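Local structure of E1 (Kluyveromyces marxianus, 3VX6) at residues G81-F86 / F123-F128; Q146-T151 / G252-L257; I160-D165 / E240-A245. The protein acts as an E1-like activating enzyme of autophagy and the Cvt pathway, activating Atg12 for conjugation to Atg5 and Atg8 for conjugation to phosphatidylethanolamine. All coordinates share one frame; numbering follows the deposited sequence.

Contacts 2 and 3 close the two ends of one antiparallel strand pair, 151-159 with 243-250: contact 2 joins the loops before the first strand and after the second, and contact 3 joins the chain where the first ends and the second begins. Their centres are about 30 Å apart, and in sequence contact 3 is nested inside the loop that contact 2 closes. Contact 1 belongs to a different mixed sheet and is complete before either begins. Its centre is about 26 Å from that of contact 2 and about 34 Å from that of contact 3, which lies across the chain's centre. Strand 135-144 borders contact 1 and runs on into the first loop of contact 2.

Contact 1: residues G81-F86 / F123-F128; sequences GYLLNF and FYMISF
Asn-85 and Ser-127 face each other across a parallel strand pair, 81-86 with 123-128, and add a side-chain bond to the backbone ladder. Ser-127 OG donates to Asn-85 OD1 (2.7 Å) in the carbonyl plane, on a lone pair. Asn-85 has CG anti to the backbone N (chi1 -179°), and its amide thereby extends to the serine. On the same face Leu-83 CD1 lies 3.6 Å from Met-125 CG and also packs against Ser-127 OG.

The other face carries Tyr-82, Tyr-124, Phe-86 and Phe-128 with Leu-84 and Ile-126. The side chains of Tyr-82 and Tyr-124 run side by side in the same direction, their rings meeting obliquely, centroids 5.5 Å apart and planes inclined at 34°. Further along, Phe-86 lays CE2 against Ile-126 CB (3.6 Å), while Ile-126 CG2 also touches Leu-84 CB. Phe-128 brings a ring edge to a carbonyl, its CD2 lying 3.4 Å from Phe-86 O, in the plane of the ring.

Beneath these side chains the backbones keep a parallel register. Met-125 N bonds to Tyr-82 O (2.6 Å) and Ser-127 N to Leu-84 O (3.0 Å), while Leu-84 N and Phe-86 N face Met-125 O and Ser-127 O at distances too short to be trusted in detail.

Strands 40-47 and 135-144 flank the pair. Helix 21-33 covers Leu-83, Asn-85 and Met-125, and Phe-92 of helix 89-94 meets Phe-86, Ile-126 and Phe-128. The link between the two strands is largely helical, forming a beta-alpha-beta crossover.

Asn-85 ND2 bonds to Asp-40 OD2 while OD1 accepts a hydrogen bond from Ser-127 OG. Both ends of the buried amide have a partner, consistent with this orientation of its O and N, a polar link across three neighbouring strands within otherwise mainly apolar packing.

Contact 2: residues Q146-T151 / G252-L257; sequences QSDGAT and GNNPSL
Asp-148 N donates to Ser-256 O (2.7 Å) in a bond bent only moderately, 155° at the hydrogen. This backbone bond lies beside a single bridge between Ser-147 and Leu-257, where Leu-257 CA also directs its hydrogen to Gln-146 O.

Side-chain polar contacts gather at Ser-147. With OG anti to the backbone N (chi1 172°), the hydroxyl enters the bend of 252-257, where it lies 3.0 Å from Gly-252 O and 3.1 Å from Asn-254 O.

One further bond shapes each loop from within. Asn-254 OD1 accepts from Ser-256 N (2.6 Å), closing an Asx turn, and Gln-146 NE2 reaches forward to Ala-150 O (2.7 Å) across the type II turn Ser-147 to Ala-150, whose third position is Gly-149.

Van der Waals contacts fill in the rest. Asp-148 CB packs on Ser-256 CB (3.6 Å) and also meets the amide oxygen of Asn-254, Ala-150 CB, whose place is less sure, lies near Gly-252 CA (4.0 Å), and Leu-257 CD1 touches Gln-146 O.

The paired loops join strand 135-144 to strand 151-159 and strand 243-250 to strand 260-262. Gln-146 rests on Lys-216 and Thr-220 of helix 215-225, while Leu-257 packs on Gln-106 and Leu-109 of helix 97-114.

Contact 3: residues I160-D165 / E240-A245; sequences IASDSD and ESSFEA
Ile-160 has the largest buried surface here, its side chain lying against the backbone of 242-244. CG1 is anti to the carbonyl carbon (chi1 -66°) and the chain is extended beyond it, which carries CD1 along the opposing peptide: CD1 lies 3.4 Å from Phe-243 C and 3.7 Å from Glu-244 CB. Ile-160 N donates to Ser-242 O (2.7 Å) in a nearly straight bond, 165° at the hydrogen.

Ser-242 comes next, its CB 4.0 Å from Ile-160 CB. Its OG is hydrogen-bonded to Arg-237 O. Ser-162, the third contributor, brings its own OG to 3.3 Å from Ser-242 OG and makes a weak bond to the same Arg-237 carbonyl. Ser-162 sits inside the type I turn Ala-161 to Ser-164, which leads into helix 165-171 with Ser-164 as N-cap.

Glu-244 meets Ile-160 with its CB and backbone N; its carboxylate pairs with Lys-198. The contact thus combines one backbone bond with an isoleucine laid on a peptide, and these two join the exit of strand 151-159 to the start of strand 243-250; both serine hydroxyls approach Arg-237 O, Ser-162 only weakly.

Contact 1: residues G81-F86 / F123-F128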
ATOM      1  N   GLY A  81       3.696   3.518  -7.149  1.00 43.55           N
ATOM      2  CA  GLY A  81       2.282   3.294  -7.350  1.00 43.06           C
ATOM      3  C   GLY A  81       2.030   3.284  -8.835  1.00 42.33           C
ATOM      4  O   GLY A  81       2.972   3.356  -9.624  1.00 42.21           O
ATOM      5  N   TYR A  82       0.765   3.191  -9.220  1.00 41.64           N
ATOM      6  CA  TYR A  82       0.415   3.178 -10.625  1.00 42.25           C
ATOM      7  C   TYR A  82      -0.867   3.956 -10.855  1.00 39.92           C
ATOM      8  O   TYR A  82      -1.795   3.917 -10.047  1.00 37.54           O
ATOM      9  CB  TYR A  82       0.272   1.726 -11.126  1.00 45.81           C
ATOM     10  CG  TYR A  82       1.559   0.923 -10.993  1.00 51.38           C
ATOM     11  CD1 TYR A  82       2.677   1.200 -11.799  1.00 52.84           C
ATOM     12  CD2 TYR A  82       1.695  -0.047  -9.992  1.00 53.55           C
ATOM     13  CE1 TYR A  82       3.898   0.535 -11.601  1.00 54.29           C
ATOM     14  CE2 TYR A  82       2.905  -0.716  -9.782  1.00 54.37           C
ATOM     15  CZ  TYR A  82       4.002  -0.422 -10.581  1.00 55.75           C
ATOM     16  OH  TYR A  82       5.197  -1.074 -10.326  1.00 57.17           O
ATOM     17  N   LEU A  83      -0.903   4.695 -11.954  1.00 37.95           N
ATOM     18  CA  LEU A  83      -2.089   5.456 -12.289  1.00 36.45           C
ATOM     19  C   LEU A  83      -2.722   4.887 -13.555  1.00 35.03           C
ATOM     20  O   LEU A  83      -2.034   4.457 -14.467  1.00 34.64           O
ATOM     21  CB  LEU A  83      -1.744   6.934 -12.488  1.00 35.18           C
ATOM     22  CG  LEU A  83      -2.806   7.821 -13.156  1.00 34.04           C
ATOM     23  CD1 LEU A  83      -4.023   7.970 -12.269  1.00 30.23           C
ATOM     24  CD2 LEU A  83      -2.191   9.185 -13.459  1.00 32.61           C
ATOM     25  N   LEU A  84      -4.045   4.851 -13.573  1.00 34.93           N
ATOM     26  CA  LEU A  84      -4.779   4.385 -14.727  1.00 36.03           C
ATOM     27  C   LEU A  84      -5.786   5.496 -15.027  1.00 37.17           C
ATOM     28  O   LEU A  84      -6.923   5.454 -14.573  1.00 38.68           O
ATOM     29  CB  LEU A  84      -5.518   3.082 -14.423  1.00 34.46           C
ATOM     30  CG  LEU A  84      -5.996   2.274 -15.643  1.00 34.70           C
ATOM     31  CD1 LEU A  84      -7.288   1.574 -15.280  1.00 34.98           C
ATOM     32  CD2 LEU A  84      -6.222   3.156 -16.856  1.00 32.51           C
ATOM     33  N   ASN A  85      -5.356   6.501 -15.779  1.00 38.14           N
ATOM     34  CA  ASN A  85      -6.238   7.597 -16.127  1.00 38.44           C
ATOM     35  C   ASN A  85      -7.113   7.269 -17.337  1.00 38.78           C
ATOM     36  O   ASN A  85      -6.619   7.186 -18.468  1.00 36.74           O
ATOM     37  CB  ASN A  85      -5.439   8.860 -16.444  1.00 40.69           C
ATOM     38  CG  ASN A  85      -6.341  10.037 -16.794  1.00 42.45           C
ATOM     39  OD1 ASN A  85      -7.049  10.556 -15.929  1.00 44.50           O
ATOM     40  ND2 ASN A  85      -6.338  10.445 -18.066  1.00 41.18           N
ATOM     41  N   PHE A  86      -8.409   7.095 -17.091  1.00 39.05           N
ATOM     42  CA  PHE A  86      -9.375   6.824 -18.149  1.00 39.67           C
ATOM     43  C   PHE A  86      -9.560   8.069 -19.024  1.00 41.17           C
ATOM     44  O   PHE A  86      -9.403   9.208 -18.563  1.00 41.52           O
ATOM     45  CB  PHE A  86     -10.704   6.395 -17.537  1.00 38.24           C
ATOM     46  CG  PHE A  86     -10.649   5.047 -16.909  1.00 38.26           C
ATOM     47  CD1 PHE A  86     -10.535   3.907 -17.701  1.00 39.01           C
ATOM     48  CD2 PHE A  86     -10.634   4.910 -15.526  1.00 37.79           C
ATOM     49  CE1 PHE A  86     -10.405   2.649 -17.126  1.00 38.07           C
ATOM     50  CE2 PHE A  86     -10.503   3.664 -14.940  1.00 37.41           C
ATOM     51  CZ  PHE A  86     -10.387   2.525 -15.747  1.00 39.04           C
ATOM     52  N   PHE A 123       0.181   1.373  -4.618  1.00 39.30           N
ATOM     53  CA  PHE A 123      -1.062   2.103  -4.733  1.00 39.75           C
ATOM     54  C   PHE A 123      -1.342   2.284  -6.204  1.00 39.25           C
ATOM     55  O   PHE A 123      -0.430   2.428  -7.014  1.00 38.55           O
ATOM     56  CB  PHE A 123      -1.017   3.450  -4.020  1.00 40.27           C
ATOM     57  CG  PHE A 123      -0.065   4.427  -4.614  1.00 40.96           C
ATOM     58  CD1 PHE A 123       1.298   4.318  -4.379  1.00 40.49           C
ATOM     59  CD2 PHE A 123      -0.542   5.511  -5.347  1.00 41.71           C
ATOM     60  CE1 PHE A 123       2.178   5.283  -4.859  1.00 42.27           C
ATOM     61  CE2 PHE A 123       0.324   6.481  -5.831  1.00 42.06           C
ATOM     62  CZ  PHE A 123       1.686   6.372  -5.587  1.00 42.84           C
ATOM     63  N   TYR A 124      -2.623   2.243  -6.527  1.00 38.93           N
ATOM     64  CA  TYR A 124      -3.111   2.360  -7.882  1.00 37.93           C
ATOM     65  C   TYR A 124      -4.174   3.451  -7.893  1.00 38.18           C
ATOM     66  O   TYR A 124      -5.011   3.552  -6.988  1.00 38.41           O
ATOM     67  CB  TYR A 124      -3.716   1.025  -8.309  1.00 38.61           C
ATOM     68  CG  TYR A 124      -2.747  -0.137  -8.210  1.00 42.06           C
ATOM     69  CD1 TYR A 124      -1.994  -0.535  -9.319  1.00 41.05           C
ATOM     70  CD2 TYR A 124      -2.568  -0.831  -7.002  1.00 40.42           C
ATOM     71  CE1 TYR A 124      -1.091  -1.597  -9.235  1.00 43.30           C
ATOM     72  CE2 TYR A 124      -1.659  -1.897  -6.903  1.00 41.51           C
ATOM     73  CZ  TYR A 124      -0.925  -2.275  -8.031  1.00 44.24           C
ATOM     74  OH  TYR A 124      -0.033  -3.330  -7.983  1.00 45.65           O
ATOM     75  N   MET A 125      -4.137   4.284  -8.917  1.00 38.19           N
ATOM     76  CA  MET A 125      -5.099   5.355  -9.006  1.00 38.46           C
ATOM     77  C   MET A 125      -5.777   5.296 -10.353  1.00 35.89           C
ATOM     78  O   MET A 125      -5.120   5.114 -11.358  1.00 35.92           O
ATOM     79  CB  MET A 125      -4.389   6.702  -8.841  1.00 39.76           C
ATOM     80  CG  MET A 125      -5.312   7.895  -8.885  1.00 42.09           C
ATOM     81  SD  MET A 125      -4.421   9.445  -8.722  1.00 45.30           S
ATOM     82  CE  MET A 125      -5.306  10.422  -9.931  1.00 43.31           C
ATOM     83  N   ILE A 126      -7.095   5.385 -10.373  1.00 35.12           N
ATOM     84  CA  ILE A 126      -7.785   5.424 -11.647  1.00 36.32           C
ATOM     85  C   ILE A 126      -8.309   6.842 -11.657  1.00 37.84           C
ATOM     86  O   ILE A 126      -8.611   7.411 -10.606  1.00 39.81           O
ATOM     87  CB  ILE A 126      -8.954   4.421 -11.760  1.00 35.57           C
ATOM     88  CG1 ILE A 126      -9.917   4.579 -10.578  1.00 34.75           C
ATOM     89  CG2 ILE A 126      -8.394   3.006 -11.902  1.00 35.27           C
ATOM     90  CD1 ILE A 126     -11.207   3.770 -10.700  1.00 31.54           C
ATOM     91  N   SER A 127      -8.389   7.441 -12.830  1.00 38.64           N
ATOM     92  CA  SER A 127      -8.855   8.808 -12.885  1.00 38.86           C
ATOM     93  C   SER A 127      -9.384   9.170 -14.243  1.00 39.86           C
ATOM     94  O   SER A 127      -9.273   8.415 -15.207  1.00 39.21           O
ATOM     95  CB  SER A 127      -7.716   9.772 -12.515  1.00 38.93           C
ATOM     96  OG  SER A 127      -6.632   9.702 -13.434  1.00 34.59           O
ATOM     97  N   PHE A 128      -9.994  10.338 -14.287  1.00 41.28           N
ATOM     98  CA  PHE A 128     -10.522  10.887 -15.504  1.00 42.76           C
ATOM     99  C   PHE A 128     -10.237  12.351 -15.371  1.00 43.53           C
ATOM    100  O   PHE A 128     -10.798  13.033 -14.506  1.00 42.04           O
ATOM    101  CB  PHE A 128     -12.022  10.689 -15.634  1.00 44.34           C
ATOM    102  CG  PHE A 128     -12.601  11.410 -16.812  1.00 46.62           C
ATOM    103  CD1 PHE A 128     -13.696  12.259 -16.662  1.00 46.07           C
ATOM    104  CD2 PHE A 128     -12.024  11.270 -18.075  1.00 46.57           C
ATOM    105  CE1 PHE A 128     -14.203  12.955 -17.747  1.00 46.70           C
ATOM    106  CE2 PHE A 128     -12.525  11.962 -19.161  1.00 46.90           C
ATOM    107  CZ  PHE A 128     -13.620  12.808 -18.997  1.00 46.94           C
TER

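Contact 2: residues Q146-T151 / G252-L257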
ATOM      1  N   GLN A 146      -6.591 -10.782   0.707  1.00 42.80           N
ATOM      2  CA  GLN A 146      -6.653 -11.829   1.710  1.00 43.83           C
ATOM      3  C   GLN A 146      -7.490 -12.973   1.158  1.00 45.93           C
ATOM      4  O   GLN A 146      -8.177 -12.825   0.150  1.00 46.81           O
ATOM      5  CB  GLN A 146      -7.326 -11.302   2.963  1.00 44.71           C
ATOM      6  CG  GLN A 146      -8.756 -10.878   2.725  1.00 45.91           C
ATOM      7  CD  GLN A 146      -9.515 -10.716   4.009  1.00 47.51           C
ATOM      8  OE1 GLN A 146      -9.279  -9.782   4.773  1.00 47.94           O
ATOM      9  NE2 GLN A 146     -10.429 -11.638   4.267  1.00 50.91           N
ATOM     10  N   SER A 147      -7.435 -14.120   1.822  1.00 47.74           N
ATOM     11  CA  SER A 147      -8.231 -15.259   1.401  1.00 48.11           C
ATOM     12  C   SER A 147      -9.695 -14.914   1.679  1.00 47.59           C
ATOM     13  O   SER A 147     -10.013 -14.275   2.684  1.00 45.28           O
ATOM     14  CB  SER A 147      -7.822 -16.502   2.192  1.00 50.14           C
ATOM     15  OG  SER A 147      -8.709 -17.581   1.940  1.00 54.36           O
ATOM     16  N   ASP A 148     -10.583 -15.334   0.788  1.00 49.26           N
ATOM     17  CA  ASP A 148     -12.015 -15.064   0.934  1.00 50.97           C
ATOM     18  C   ASP A 148     -12.597 -15.662   2.222  1.00 50.02           C
ATOM     19  O   ASP A 148     -12.580 -16.878   2.423  1.00 50.94           O
ATOM     20  CB  ASP A 148     -12.766 -15.619  -0.278  1.00 54.30           C
ATOM     21  CG  ASP A 148     -13.962 -14.770  -0.662  1.00 58.20           C
ATOM     22  OD1 ASP A 148     -14.671 -15.143  -1.623  1.00 60.75           O
ATOM     23  OD2 ASP A 148     -14.188 -13.727  -0.008  1.00 59.25           O
ATOM     24  N   GLY A 149     -13.116 -14.802   3.091  1.00 49.02           N
ATOM     25  CA  GLY A 149     -13.680 -15.274   4.340  1.00 47.34           C
ATOM     26  C   GLY A 149     -12.626 -15.265   5.424  1.00 46.71           C
ATOM     27  O   GLY A 149     -12.901 -15.539   6.596  1.00 47.77           O
ATOM     28  N   ALA A 150     -11.403 -14.934   5.032  1.00 46.55           N
ATOM     29  CA  ALA A 150     -10.304 -14.893   5.976  1.00 46.02           C
ATOM     30  C   ALA A 150     -10.495 -13.750   6.951  1.00 45.94           C
ATOM     31  O   ALA A 150     -11.090 -12.723   6.637  1.00 45.97           O
ATOM     32  CB  ALA A 150      -8.963 -14.753   5.244  1.00 46.97           C
ATOM     33  N   THR A 151      -9.998 -13.967   8.154  1.00 46.29           N
ATOM     34  CA  THR A 151     -10.072 -12.996   9.218  1.00 46.34           C
ATOM     35  C   THR A 151      -8.751 -13.161   9.959  1.00 47.07           C
ATOM     36  O   THR A 151      -8.034 -14.150   9.749  1.00 45.31           O
ATOM     37  CB  THR A 151     -11.277 -13.286  10.128  1.00 47.04           C
ATOM     38  OG1 THR A 151     -11.705 -14.643   9.934  1.00 49.77           O
ATOM     39  CG2 THR A 151     -12.431 -12.357   9.784  1.00 46.84           C
ATOM     40  N   GLY A 252      -8.167 -18.904   6.247  1.00 54.82           N
ATOM     41  CA  GLY A 252      -7.327 -18.376   5.192  1.00 55.81           C
ATOM     42  C   GLY A 252      -7.125 -19.344   4.046  1.00 56.50           C
ATOM     43  O   GLY A 252      -6.375 -19.063   3.110  1.00 56.20           O
ATOM     44  N   ASN A 253      -7.810 -20.477   4.085  1.00 57.23           N
ATOM     45  CA  ASN A 253      -7.612 -21.438   3.027  1.00 59.23           C
ATOM     46  C   ASN A 253      -8.535 -21.425   1.826  1.00 57.77           C
ATOM     47  O   ASN A 253      -8.378 -22.244   0.924  1.00 59.05           O
ATOM     48  CB  ASN A 253      -7.535 -22.834   3.623  1.00 63.39           C
ATOM     49  CG  ASN A 253      -6.112 -23.355   3.649  1.00 68.48           C
ATOM     50  OD1 ASN A 253      -5.716 -24.149   2.790  1.00 71.57           O
ATOM     51  ND2 ASN A 253      -5.319 -22.884   4.617  1.00 67.96           N
ATOM     52  N   ASN A 254      -9.477 -20.494   1.780  1.00 55.35           N
ATOM     53  CA  ASN A 254     -10.370 -20.448   0.628  1.00 52.66           C
ATOM     54  C   ASN A 254      -9.584 -20.135  -0.653  1.00 51.03           C
ATOM     55  O   ASN A 254      -8.635 -19.357  -0.625  1.00 50.44           O
ATOM     56  CB  ASN A 254     -11.469 -19.409   0.843  1.00 50.39           C
ATOM     57  CG  ASN A 254     -12.425 -19.340  -0.324  1.00 50.42           C
ATOM     58  OD1 ASN A 254     -12.183 -18.629  -1.300  1.00 50.27           O
ATOM     59  ND2 ASN A 254     -13.510 -20.103  -0.245  1.00 51.05           N
ATOM     60  N   PRO A 255      -9.965 -20.756  -1.786  1.00 49.90           N
ATOM     61  CA  PRO A 255      -9.319 -20.566  -3.092  1.00 49.44           C
ATOM     62  C   PRO A 255      -9.476 -19.163  -3.692  1.00 49.01           C
ATOM     63  O   PRO A 255      -8.844 -18.844  -4.702  1.00 48.68           O
ATOM     64  CB  PRO A 255      -9.988 -21.621  -3.972  1.00 49.54           C
ATOM     65  CG  PRO A 255     -10.452 -22.654  -2.999  1.00 49.08           C
ATOM     66  CD  PRO A 255     -10.964 -21.836  -1.861  1.00 49.20           C
ATOM     67  N   SER A 256     -10.322 -18.333  -3.089  1.00 47.47           N
ATOM     68  CA  SER A 256     -10.534 -16.979  -3.599  1.00 46.50           C
ATOM     69  C   SER A 256      -9.799 -15.892  -2.820  1.00 45.48           C
ATOM     70  O   SER A 256      -9.515 -16.035  -1.629  1.00 46.67           O
ATOM     71  CB  SER A 256     -12.027 -16.642  -3.627  1.00 46.94           C
ATOM     72  OG  SER A 256     -12.695 -17.404  -4.612  1.00 45.63           O
ATOM     73  N   LEU A 257      -9.505 -14.799  -3.510  1.00 43.02           N
ATOM     74  CA  LEU A 257      -8.807 -13.668  -2.914  1.00 41.24           C
ATOM     75  C   LEU A 257      -9.808 -12.525  -2.764  1.00 41.06           C
ATOM     76  O   LEU A 257     -10.514 -12.198  -3.714  1.00 42.76           O
ATOM     77  CB  LEU A 257      -7.664 -13.240  -3.835  1.00 38.82           C
ATOM     78  CG  LEU A 257      -6.450 -12.591  -3.191  1.00 37.75           C
ATOM     79  CD1 LEU A 257      -5.758 -13.616  -2.308  1.00 35.76           C
ATOM     80  CD2 LEU A 257      -5.511 -12.075  -4.265  1.00 34.39           C
TER

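Contact 3: residues I160-D165 / E240-A245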
ATOM      1  N   ILE A 160       7.417  -1.767  20.359  1.00 47.09           N
ATOM      2  CA  ILE A 160       8.748  -1.876  19.806  1.00 47.43           C
ATOM      3  C   ILE A 160       9.465  -0.559  20.050  1.00 50.08           C
ATOM      4  O   ILE A 160       8.885   0.523  19.877  1.00 50.77           O
ATOM      5  CB  ILE A 160       8.712  -2.126  18.302  1.00 46.06           C
ATOM      6  CG1 ILE A 160       8.099  -3.486  18.009  1.00 44.20           C
ATOM      7  CG2 ILE A 160      10.112  -2.054  17.735  1.00 46.85           C
ATOM      8  CD1 ILE A 160       8.029  -3.782  16.532  1.00 44.44           C
ATOM      9  N   ALA A 161      10.726  -0.658  20.463  1.00 52.37           N
ATOM     10  CA  ALA A 161      11.543   0.520  20.712  1.00 54.42           C
ATOM     11  C   ALA A 161      12.139   0.940  19.381  1.00 56.24           C
ATOM     12  O   ALA A 161      12.917   0.197  18.785  1.00 54.93           O
ATOM     13  CB  ALA A 161      12.654   0.193  21.693  1.00 53.99           C
ATOM     14  N   SER A 162      11.755   2.123  18.911  1.00 59.33           N
ATOM     15  CA  SER A 162      12.268   2.644  17.649  1.00 62.15           C
ATOM     16  C   SER A 162      13.792   2.754  17.747  1.00 64.37           C
ATOM     17  O   SER A 162      14.488   2.758  16.734  1.00 64.62           O
ATOM     18  CB  SER A 162      11.679   4.032  17.369  1.00 61.60           C
ATOM     19  OG  SER A 162      10.270   4.057  17.544  1.00 62.75           O
ATOM     20  N   ASP A 163      14.295   2.830  18.982  1.00 67.34           N
ATOM     21  CA  ASP A 163      15.728   2.972  19.268  1.00 68.50           C
ATOM     22  C   ASP A 163      16.497   1.666  19.268  1.00 68.60           C
ATOM     23  O   ASP A 163      17.727   1.672  19.218  1.00 69.70           O
ATOM     24  CB  ASP A 163      15.929   3.624  20.634  1.00 69.77           C
ATOM     25  CG  ASP A 163      14.823   4.578  20.983  1.00 72.30           C
ATOM     26  OD1 ASP A 163      14.676   5.607  20.281  1.00 74.03           O
ATOM     27  OD2 ASP A 163      14.092   4.292  21.953  1.00 73.49           O
ATOM     28  N   SER A 164      15.779   0.553  19.355  1.00 68.59           N
ATOM     29  CA  SER A 164      16.409  -0.761  19.373  1.00 68.08           C
ATOM     30  C   SER A 164      17.551  -0.843  18.368  1.00 67.88           C
ATOM     31  O   SER A 164      17.499  -0.223  17.308  1.00 67.37           O
ATOM     32  CB  SER A 164      15.376  -1.839  19.058  1.00 68.39           C
ATOM     33  OG  SER A 164      15.969  -3.124  19.083  1.00 71.68           O
ATOM     34  N   ASP A 165      18.597  -1.588  18.707  1.00 68.02           N
ATOM     35  CA  ASP A 165      19.715  -1.737  17.783  1.00 67.97           C
ATOM     36  C   ASP A 165      19.159  -2.365  16.521  1.00 66.35           C
ATOM     37  O   ASP A 165      19.555  -2.003  15.414  1.00 65.94           O
ATOM     38  CB  ASP A 165      20.808  -2.641  18.364  1.00 70.32           C
ATOM     39  CG  ASP A 165      21.867  -1.865  19.126  1.00 72.50           C
ATOM     40  OD1 ASP A 165      21.588  -1.414  20.257  1.00 74.80           O
ATOM     41  OD2 ASP A 165      22.981  -1.700  18.587  1.00 73.53           O
ATOM     42  N   GLU A 240       5.989   6.321  17.959  1.00 60.20           N
ATOM     43  CA  GLU A 240       6.150   5.819  19.332  1.00 59.82           C
ATOM     44  C   GLU A 240       5.126   4.694  19.446  1.00 58.47           C
ATOM     45  O   GLU A 240       5.081   3.960  20.432  1.00 58.21           O
ATOM     46  CB  GLU A 240       5.810   6.869  20.400  1.00 60.02           C
ATOM     47  CG  GLU A 240       6.702   8.083  20.413  1.00 63.94           C
ATOM     48  CD  GLU A 240       8.164   7.710  20.471  1.00 65.20           C
ATOM     49  OE1 GLU A 240       8.560   7.049  21.455  1.00 64.85           O
ATOM     50  OE2 GLU A 240       8.905   8.074  19.528  1.00 65.79           O
ATOM     51  N   SER A 241       4.294   4.586  18.415  1.00 56.66           N
ATOM     52  CA  SER A 241       3.244   3.579  18.350  1.00 54.47           C
ATOM     53  C   SER A 241       3.723   2.243  17.786  1.00 51.99           C
ATOM     54  O   SER A 241       2.922   1.315  17.652  1.00 51.98           O
ATOM     55  CB  SER A 241       2.091   4.087  17.483  1.00 54.58           C
ATOM     56  OG  SER A 241       2.495   4.194  16.127  1.00 55.18           O
ATOM     57  N   SER A 242       5.008   2.144  17.447  1.00 49.17           N
ATOM     58  CA  SER A 242       5.558   0.898  16.899  1.00 48.66           C
ATOM     59  C   SER A 242       5.345  -0.298  17.830  1.00 47.92           C
ATOM     60  O   SER A 242       5.659  -0.243  19.024  1.00 47.45           O
ATOM     61  CB  SER A 242       7.049   1.055  16.582  1.00 47.85           C
ATOM     62  OG  SER A 242       7.594   2.188  17.245  1.00 51.93           O
ATOM     63  N   PHE A 243       4.795  -1.375  17.274  1.00 46.94           N
ATOM     64  CA  PHE A 243       4.527  -2.585  18.043  1.00 46.41           C
ATOM     65  C   PHE A 243       4.738  -3.841  17.206  1.00 45.72           C
ATOM     66  O   PHE A 243       4.588  -3.816  15.990  1.00 45.99           O
ATOM     67  CB  PHE A 243       3.084  -2.589  18.538  1.00 47.26           C
ATOM     68  CG  PHE A 243       2.065  -2.777  17.438  1.00 48.30           C
ATOM     69  CD1 PHE A 243       1.821  -1.763  16.512  1.00 46.93           C
ATOM     70  CD2 PHE A 243       1.359  -3.975  17.322  1.00 47.63           C
ATOM     71  CE1 PHE A 243       0.893  -1.944  15.491  1.00 46.27           C
ATOM     72  CE2 PHE A 243       0.429  -4.166  16.306  1.00 46.82           C
ATOM     73  CZ  PHE A 243       0.194  -3.150  15.388  1.00 46.78           C
ATOM     74  N   GLU A 244       5.084  -4.941  17.862  1.00 44.68           N
ATOM     75  CA  GLU A 244       5.272  -6.208  17.168  1.00 42.97           C
ATOM     76  C   GLU A 244       4.026  -7.032  17.457  1.00 41.73           C
ATOM     77  O   GLU A 244       3.467  -6.951  18.549  1.00 41.33           O
ATOM     78  CB  GLU A 244       6.501  -6.945  17.702  1.00 43.81           C
ATOM     79  CG  GLU A 244       6.687  -8.324  17.091  1.00 45.64           C
ATOM     80  CD  GLU A 244       7.915  -9.049  17.621  1.00 47.03           C
ATOM     81  OE1 GLU A 244       9.037  -8.525  17.453  1.00 46.82           O
ATOM     82  OE2 GLU A 244       7.757 -10.151  18.197  1.00 47.17           O
ATOM     83  N   ALA A 245       3.584  -7.821  16.491  1.00 40.20           N
ATOM     84  CA  ALA A 245       2.405  -8.635  16.702  1.00 38.32           C
ATOM     85  C   ALA A 245       2.486 -10.041  16.103  1.00 38.28           C
ATOM     86  O   ALA A 245       3.078 -10.267  15.048  1.00 38.58           O
ATOM     87  CB  ALA A 245       1.188  -7.908  16.170  1.00 36.52           C
TER